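Long-range contacts in putative alcohol dehydrogenase (Sinorhizobium meliloti, PDB 4J6F), which probably oxidises alcohols with a nicotinamide cofactor, as a member of the medium-chain dehydrogenase/reductase family: residues A[182-187]-A[348-353]; A[190-195]-A[220-225]. All coordinates share one frame; numbering follows the deposited sequence.

Contact 1 of 2, residues A[182-187]-A[348-353]; sequences DIELAT and IRPLVG
The hydroxyl of T187 is the polar centre between 182-187 and 348-353, resting against P350 CA and CB at 3.7 Å from OG1. It gives its proton to the carbonyl of E184, with 3.0 Å from T187 OG1 to E184 O, arriving nearly head-on at a C=O...donor angle of 164°. It also accepts a hydrogen bond from a water, which in turn takes L351 N at 2.6 Å, so one water links the two segments. With chi1 at 69°, OG1 sits between the backbone N and the carbonyl carbon, while the methyl is carried to V352, 3.8 Å from T187 CG2 to V352 CG2. I183 CG2 meets that same valine methyl. P350 faces the helix end: its CB lies 3.4 Å from E184 O and its CG packs against the extended E184 side chain, whose OE2 is bonded to T181 N. A valine in place of T187 would probably leave the E184 carbonyl without its side-chain donor and the bridging water without one of its partners. Apolar packing and a water bridge, without direct polar bonds, thus join helix 182-185 and the turn after it to the loop leading into strand 352-357 and to its first residue.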
ATOM      1  N   ASP A 182     -38.279   1.923  -3.400  1.00 34.88           N
ATOM      2  CA  ASP A 182     -37.433   1.346  -4.439  1.00 35.34           C
ATOM      3  C   ASP A 182     -36.333   2.333  -4.838  1.00 34.25           C
ATOM      4  O   ASP A 182     -35.152   1.956  -4.892  1.00 36.07           O
ATOM      5  CB  ASP A 182     -38.256   0.919  -5.656  1.00 37.31           C
ATOM      6  CG  ASP A 182     -39.301  -0.151  -5.323  1.00 43.25           C
ATOM      7  OD1 ASP A 182     -39.416  -0.557  -4.138  1.00 44.07           O
ATOM      8  OD2 ASP A 182     -40.017  -0.590  -6.258  1.00 46.11           O
ATOM      9  N   ILE A 183     -36.704   3.591  -5.077  1.00 30.82           N
ATOM     10  CA  ILE A 183     -35.711   4.630  -5.379  1.00 30.49           C
ATOM     11  C   ILE A 183     -34.649   4.775  -4.277  1.00 32.62           C
ATOM     12  O   ILE A 183     -33.461   4.871  -4.574  1.00 32.79           O
ATOM     13  CB  ILE A 183     -36.359   6.003  -5.666  1.00 30.37           C
ATOM     14  CG1 ILE A 183     -37.159   5.966  -6.987  1.00 30.89           C
ATOM     15  CG2 ILE A 183     -35.296   7.089  -5.714  1.00 28.74           C
ATOM     16  CD1 ILE A 183     -38.099   7.133  -7.218  1.00 30.16           C
ATOM     17  N   GLU A 184     -35.078   4.770  -3.015  1.00 34.55           N
ATOM     18  CA  GLU A 184     -34.173   4.953  -1.885  1.00 35.48           C
ATOM     19  C   GLU A 184     -33.190   3.801  -1.805  1.00 35.54           C
ATOM     20  O   GLU A 184     -31.992   3.990  -1.594  1.00 37.28           O
ATOM     21  CB  GLU A 184     -34.963   5.084  -0.579  1.00 39.31           C
ATOM     22  CG  GLU A 184     -35.795   6.364  -0.508  1.00 42.31           C
ATOM     23  CD  GLU A 184     -36.489   6.579   0.828  1.00 43.03           C
ATOM     24  OE1 GLU A 184     -36.430   7.727   1.324  1.00 45.63           O
ATOM     25  OE2 GLU A 184     -37.095   5.627   1.379  1.00 40.78           O
ATOM     26  N   LEU A 185     -33.711   2.602  -2.007  1.00 34.20           N
ATOM     27  CA  LEU A 185     -32.924   1.387  -1.990  1.00 31.54           C
ATOM     28  C   LEU A 185     -31.900   1.330  -3.123  1.00 31.91           C
ATOM     29  O   LEU A 185     -30.878   0.661  -3.004  1.00 33.10           O
ATOM     30  CB  LEU A 185     -33.877   0.207  -2.098  1.00 31.28           C
ATOM     31  CG  LEU A 185     -33.521  -1.089  -1.393  1.00 32.02           C
ATOM     32  CD1 LEU A 185     -33.094  -0.830   0.044  1.00 32.79           C
ATOM     33  CD2 LEU A 185     -34.740  -1.990  -1.443  1.00 32.41           C
ATOM     34  N   ALA A 186     -32.173   2.026  -4.223  1.00 32.61           N
ATOM     35  CA  ALA A 186     -31.294   1.998  -5.397  1.00 33.08           C
ATOM     36  C   ALA A 186     -30.048   2.880  -5.262  1.00 36.20           C
ATOM     37  O   ALA A 186     -29.270   3.033  -6.207  1.00 38.35           O
ATOM     38  CB  ALA A 186     -32.076   2.386  -6.638  1.00 32.36           C
ATOM     39  N   THR A 187     -29.853   3.473  -4.092  1.00 35.26           N
ATOM     40  CA  THR A 187     -28.745   4.391  -3.921  1.00 32.22           C
ATOM     41  C   THR A 187     -27.506   3.652  -3.440  1.00 33.48           C
ATOM     42  O   THR A 187     -26.416   4.193  -3.486  1.00 34.65           O
ATOM     43  CB  THR A 187     -29.095   5.548  -2.949  1.00 31.25           C
ATOM     44  OG1 THR A 187     -29.229   5.055  -1.609  1.00 32.62           O
ATOM     45  CG2 THR A 187     -30.387   6.231  -3.353  1.00 30.48           C
ATOM     46  N   ILE A 348     -27.027   3.164   8.223  1.00 35.88           N
ATOM     47  CA  ILE A 348     -26.822   4.155   7.154  1.00 32.77           C
ATOM     48  C   ILE A 348     -28.178   4.533   6.549  1.00 32.50           C
ATOM     49  O   ILE A 348     -29.155   3.811   6.746  1.00 33.33           O
ATOM     50  CB  ILE A 348     -25.876   3.659   6.040  1.00 29.82           C
ATOM     51  CG1 ILE A 348     -26.406   2.359   5.416  1.00 29.70           C
ATOM     52  CG2 ILE A 348     -24.461   3.528   6.574  1.00 28.93           C
ATOM     53  CD1 ILE A 348     -25.558   1.790   4.295  1.00 28.03           C
ATOM     54  N   ARG A 349     -28.236   5.653   5.828  1.00 31.01           N
ATOM     55  CA  ARG A 349     -29.492   6.112   5.222  1.00 31.77           C
ATOM     56  C   ARG A 349     -29.358   6.506   3.733  1.00 31.70           C
ATOM     57  O   ARG A 349     -28.278   6.905   3.281  1.00 31.66           O
ATOM     58  CB  ARG A 349     -30.130   7.230   6.068  1.00 32.59           C
ATOM     59  CG  ARG A 349     -29.313   8.511   6.193  1.00 32.60           C
ATOM     60  CD  ARG A 349     -30.055   9.563   7.004  1.00 32.35           C
ATOM     61  NE  ARG A 349     -29.328  10.833   7.084  1.00 32.23           N
ATOM     62  CZ  ARG A 349     -29.490  11.853   6.236  1.00 32.38           C
ATOM     63  NH1 ARG A 349     -30.344  11.750   5.221  1.00 32.26           N
ATOM     64  NH2 ARG A 349     -28.793  12.980   6.388  1.00 32.25           N
ATOM     65  N   PRO A 350     -30.454   6.393   2.962  1.00 31.69           N
ATOM     66  CA  PRO A 350     -30.332   6.688   1.531  1.00 31.87           C
ATOM     67  C   PRO A 350     -30.156   8.176   1.272  1.00 33.63           C
ATOM     68  O   PRO A 350     -30.763   8.995   1.950  1.00 36.31           O
ATOM     69  CB  PRO A 350     -31.665   6.206   0.963  1.00 30.81           C
ATOM     70  CG  PRO A 350     -32.624   6.419   2.091  1.00 31.58           C
ATOM     71  CD  PRO A 350     -31.851   6.121   3.349  1.00 31.81           C
ATOM     72  N   LEU A 351     -29.329   8.518   0.295  1.00 32.96           N
ATOM     73  CA  LEU A 351     -29.114   9.908  -0.070  1.00 33.54           C
ATOM     74  C   LEU A 351     -29.590  10.153  -1.498  1.00 34.60           C
ATOM     75  O   LEU A 351     -28.851   9.952  -2.463  1.00 34.51           O
ATOM     76  CB  LEU A 351     -27.636  10.257   0.084  1.00 34.05           C
ATOM     77  CG  LEU A 351     -27.063   9.929   1.461  1.00 35.32           C
ATOM     78  CD1 LEU A 351     -25.549  10.040   1.474  1.00 33.30           C
ATOM     79  CD2 LEU A 351     -27.705  10.831   2.514  1.00 36.94           C
ATOM     80  N   VAL A 352     -30.839  10.568  -1.653  1.00 36.18           N
ATOM     81  CA  VAL A 352     -31.338  10.762  -3.005  1.00 35.75           C
ATOM     82  C   VAL A 352     -31.075  12.190  -3.471  1.00 36.01           C
ATOM     83  O   VAL A 352     -31.687  13.136  -2.973  1.00 38.37           O
ATOM     84  CB  VAL A 352     -32.822  10.380  -3.145  1.00 34.24           C
ATOM     85  CG1 VAL A 352     -33.295  10.632  -4.565  1.00 32.99           C
ATOM     86  CG2 VAL A 352     -33.007   8.915  -2.797  1.00 33.71           C
ATOM     87  N   GLY A 353     -30.162  12.329  -4.428  1.00 33.01           N
ATOM     88  CA  GLY A 353     -29.773  13.633  -4.939  1.00 32.60           C
ATOM     89  C   GLY A 353     -30.668  14.109  -6.062  1.00 36.12           C
ATOM     90  O   GLY A 353     -30.714  15.304  -6.341  1.00 40.03           O
TER
HETATM   91  O   HOH W   1     -27.353   6.940  -0.254  1.00 27.26           O

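Contact 2 of 2, residues A[190-195]-A[220-225]; sequences CAYLTG and GSAIIQ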
ATOM      1  N   CYS A 190     -23.319  -0.252  -5.578  1.00 32.55           N
ATOM      2  CA  CYS A 190     -21.959  -0.032  -6.053  1.00 30.33           C
ATOM      3  C   CYS A 190     -21.117   0.807  -5.103  1.00 29.62           C
ATOM      4  O   CYS A 190     -20.068   0.347  -4.656  1.00 32.49           O
ATOM      5  CB  CYS A 190     -21.952   0.580  -7.457  1.00 32.42           C
ATOM      6  SG  CYS A 190     -20.297   0.856  -8.148  1.00 34.48           S
ATOM      7  N   ALA A 191     -21.544   2.024  -4.782  1.00 27.65           N
ATOM      8  CA  ALA A 191     -20.694   2.886  -3.955  1.00 27.06           C
ATOM      9  C   ALA A 191     -20.497   2.391  -2.514  1.00 26.97           C
ATOM     10  O   ALA A 191     -19.395   2.532  -1.973  1.00 26.41           O
ATOM     11  CB  ALA A 191     -21.165   4.327  -3.976  1.00 27.00           C
ATOM     12  N   TYR A 192     -21.538   1.806  -1.908  1.00 26.25           N
ATOM     13  CA  TYR A 192     -21.450   1.381  -0.503  1.00 26.92           C
ATOM     14  C   TYR A 192     -20.708   0.052  -0.343  1.00 27.90           C
ATOM     15  O   TYR A 192     -20.011  -0.160   0.655  1.00 29.24           O
ATOM     16  CB  TYR A 192     -22.819   1.386   0.203  1.00 27.40           C
ATOM     17  CG  TYR A 192     -23.361   2.796   0.445  1.00 29.74           C
ATOM     18  CD1 TYR A 192     -23.739   3.612  -0.627  1.00 29.99           C
ATOM     19  CD2 TYR A 192     -23.482   3.320   1.735  1.00 29.32           C
ATOM     20  CE1 TYR A 192     -24.216   4.893  -0.423  1.00 30.05           C
ATOM     21  CE2 TYR A 192     -23.967   4.605   1.946  1.00 29.23           C
ATOM     22  CZ  TYR A 192     -24.330   5.387   0.861  1.00 30.86           C
ATOM     23  OH  TYR A 192     -24.805   6.677   1.024  1.00 33.72           O
ATOM     24  N   LEU A 193     -20.821  -0.827  -1.330  1.00 26.27           N
ATOM     25  CA  LEU A 193     -20.000  -2.017  -1.324  1.00 27.25           C
ATOM     26  C   LEU A 193     -18.541  -1.595  -1.448  1.00 29.39           C
ATOM     27  O   LEU A 193     -17.695  -2.042  -0.655  1.00 29.73           O
ATOM     28  CB  LEU A 193     -20.377  -2.960  -2.465  1.00 27.08           C
ATOM     29  CG  LEU A 193     -19.649  -4.305  -2.484  1.00 27.40           C
ATOM     30  CD1 LEU A 193     -19.833  -5.065  -1.180  1.00 26.67           C
ATOM     31  CD2 LEU A 193     -20.145  -5.144  -3.650  1.00 28.99           C
ATOM     32  N   THR A 194     -18.265  -0.727  -2.433  1.00 28.01           N
ATOM     33  CA  THR A 194     -16.924  -0.184  -2.669  1.00 27.55           C
ATOM     34  C   THR A 194     -16.382   0.540  -1.431  1.00 28.41           C
ATOM     35  O   THR A 194     -15.275   0.255  -0.973  1.00 29.52           O
ATOM     36  CB  THR A 194     -16.897   0.707  -3.929  1.00 28.56           C
ATOM     37  OG1 THR A 194     -17.180  -0.108  -5.062  1.00 31.14           O
ATOM     38  CG2 THR A 194     -15.540   1.324  -4.162  1.00 26.99           C
ATOM     39  N   GLY A 195     -17.171   1.458  -0.886  1.00 28.72           N
ATOM     40  CA  GLY A 195     -16.886   2.051   0.421  1.00 29.49           C
ATOM     41  C   GLY A 195     -16.511   1.048   1.502  1.00 29.81           C
ATOM     42  O   GLY A 195     -15.439   1.162   2.094  1.00 32.23           O
ATOM     43  N   GLY A 220     -17.549   8.774  -1.569  1.00 29.10           N
ATOM     44  CA  GLY A 220     -17.180   9.701  -0.500  1.00 27.43           C
ATOM     45  C   GLY A 220     -18.221   9.703   0.586  1.00 28.48           C
ATOM     46  O   GLY A 220     -17.933   9.378   1.737  1.00 28.90           O
ATOM     47  N   SER A 221     -19.448  10.029   0.198  1.00 30.27           N
ATOM     48  CA  SER A 221     -20.569  10.101   1.123  1.00 31.69           C
ATOM     49  C   SER A 221     -20.760   8.793   1.843  1.00 31.22           C
ATOM     50  O   SER A 221     -21.029   8.780   3.040  1.00 33.61           O
ATOM     51  CB  SER A 221     -21.843  10.450   0.375  1.00 34.68           C
ATOM     52  OG  SER A 221     -21.750  11.773  -0.109  1.00 39.28           O
ATOM     53  N   ALA A 222     -20.611   7.694   1.111  1.00 27.82           N
ATOM     54  CA  ALA A 222     -20.875   6.393   1.675  1.00 27.66           C
ATOM     55  C   ALA A 222     -19.870   6.146   2.768  1.00 27.78           C
ATOM     56  O   ALA A 222     -20.223   5.721   3.867  1.00 30.53           O
ATOM     57  CB  ALA A 222     -20.782   5.318   0.606  1.00 28.38           C
ATOM     58  N   ILE A 223     -18.614   6.443   2.476  1.00 25.47           N
ATOM     59  CA  ILE A 223     -17.574   6.208   3.439  1.00 25.93           C
ATOM     60  C   ILE A 223     -17.821   6.986   4.718  1.00 29.11           C
ATOM     61  O   ILE A 223     -17.588   6.459   5.804  1.00 31.99           O
ATOM     62  CB  ILE A 223     -16.192   6.484   2.856  1.00 24.81           C
ATOM     63  CG1 ILE A 223     -15.739   5.244   2.120  1.00 23.52           C
ATOM     64  CG2 ILE A 223     -15.190   6.788   3.960  1.00 26.01           C
ATOM     65  CD1 ILE A 223     -14.658   5.525   1.133  1.00 24.38           C
ATOM     66  N   ILE A 224     -18.315   8.215   4.594  1.00 29.27           N
ATOM     67  CA  ILE A 224     -18.677   9.004   5.769  1.00 32.03           C
ATOM     68  C   ILE A 224     -19.715   8.276   6.635  1.00 32.47           C
ATOM     69  O   ILE A 224     -19.555   8.166   7.856  1.00 35.03           O
ATOM     70  CB  ILE A 224     -19.146  10.419   5.373  1.00 34.53           C
ATOM     71  CG1 ILE A 224     -17.979  11.160   4.716  1.00 34.89           C
ATOM     72  CG2 ILE A 224     -19.690  11.193   6.583  1.00 34.35           C
ATOM     73  CD1 ILE A 224     -18.347  12.497   4.120  1.00 35.39           C
ATOM     74  N   GLN A 225     -20.756   7.758   6.000  1.00 30.47           N
ATOM     75  CA  GLN A 225     -21.766   6.981   6.715  1.00 30.12           C
ATOM     76  C   GLN A 225     -21.185   5.674   7.251  1.00 29.27           C
ATOM     77  O   GLN A 225     -21.341   5.359   8.440  1.00 30.63           O
ATOM     78  CB  GLN A 225     -22.992   6.704   5.843  1.00 28.35           C
ATOM     79  CG  GLN A 225     -23.828   7.924   5.497  1.00 27.98           C
ATOM     80  CD  GLN A 225     -25.247   7.538   5.154  1.00 30.02           C
ATOM     81  OE1 GLN A 225     -26.088   7.377   6.051  1.00 31.51           O
ATOM     82  NE2 GLN A 225     -25.530   7.368   3.857  1.00 29.65           N
TER
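Y192 lays one face of its ring over A222, whose CB stands 3.3 Å from the ring centroid, almost squarely over the ring centre, in a CH-pi contact. A chi1 of -70° sets Y192 CG anti to the carbonyl carbon and swings the ring across to helix 218-229. Farther along helix 189-201, G195 continues the close packing: lacking a side chain, it lets I223 approach with 3.8 Å from G195 CA to I223 CG1. The two helix segments accordingly run 8.4 Å apart at their axes, crossing at -55°.

The looser part lies at the hydroxyl end of the tyrosine. There Q225 NE2 comes to the ring edge, near its plane, and reaches Y192 OH at 3.0 Å, but the hydrogen bond is weak, bent to 126° at the hydrogen. The amide stands almost upright to the ring, and Q225 OE1 is turned to another partner, R349 N. Even here all touching residues are buried, so the contrast is one of bond quality and not of solvent; F188 adds an edge-to-face contact with the Y192 ring. The contact packs helix 189-201 against helix 218-229, which follows strand 209-212, a central strand of the six-stranded parallel sheet, a placing consistent with the first helix of a Rossmann fold, as in the cofactor-binding domain of medium-chain dehydrogenases.

In the fold
Contact 2 is fully buried and lies nearer the centre of the chain, whereas contact 1 is partly buried, with V352 exposed. Sequence nests one in the other, as 190-195 and 220-225 fall inside the long loop closed by 182-187 and 348-353. No helix or strand serves both contacts, but helices 182-185 and 189-201 are consecutive, and the two contacts meet directly: the R349 backbone and Q225 form the polar junction, while L351 CD1 packs on Y192 OH. Chemistry follows place: a helix pair meeting through ring, methyl and glycine in the interior, against proline, aliphatic groups and a bridging water where helix meets incoming strand.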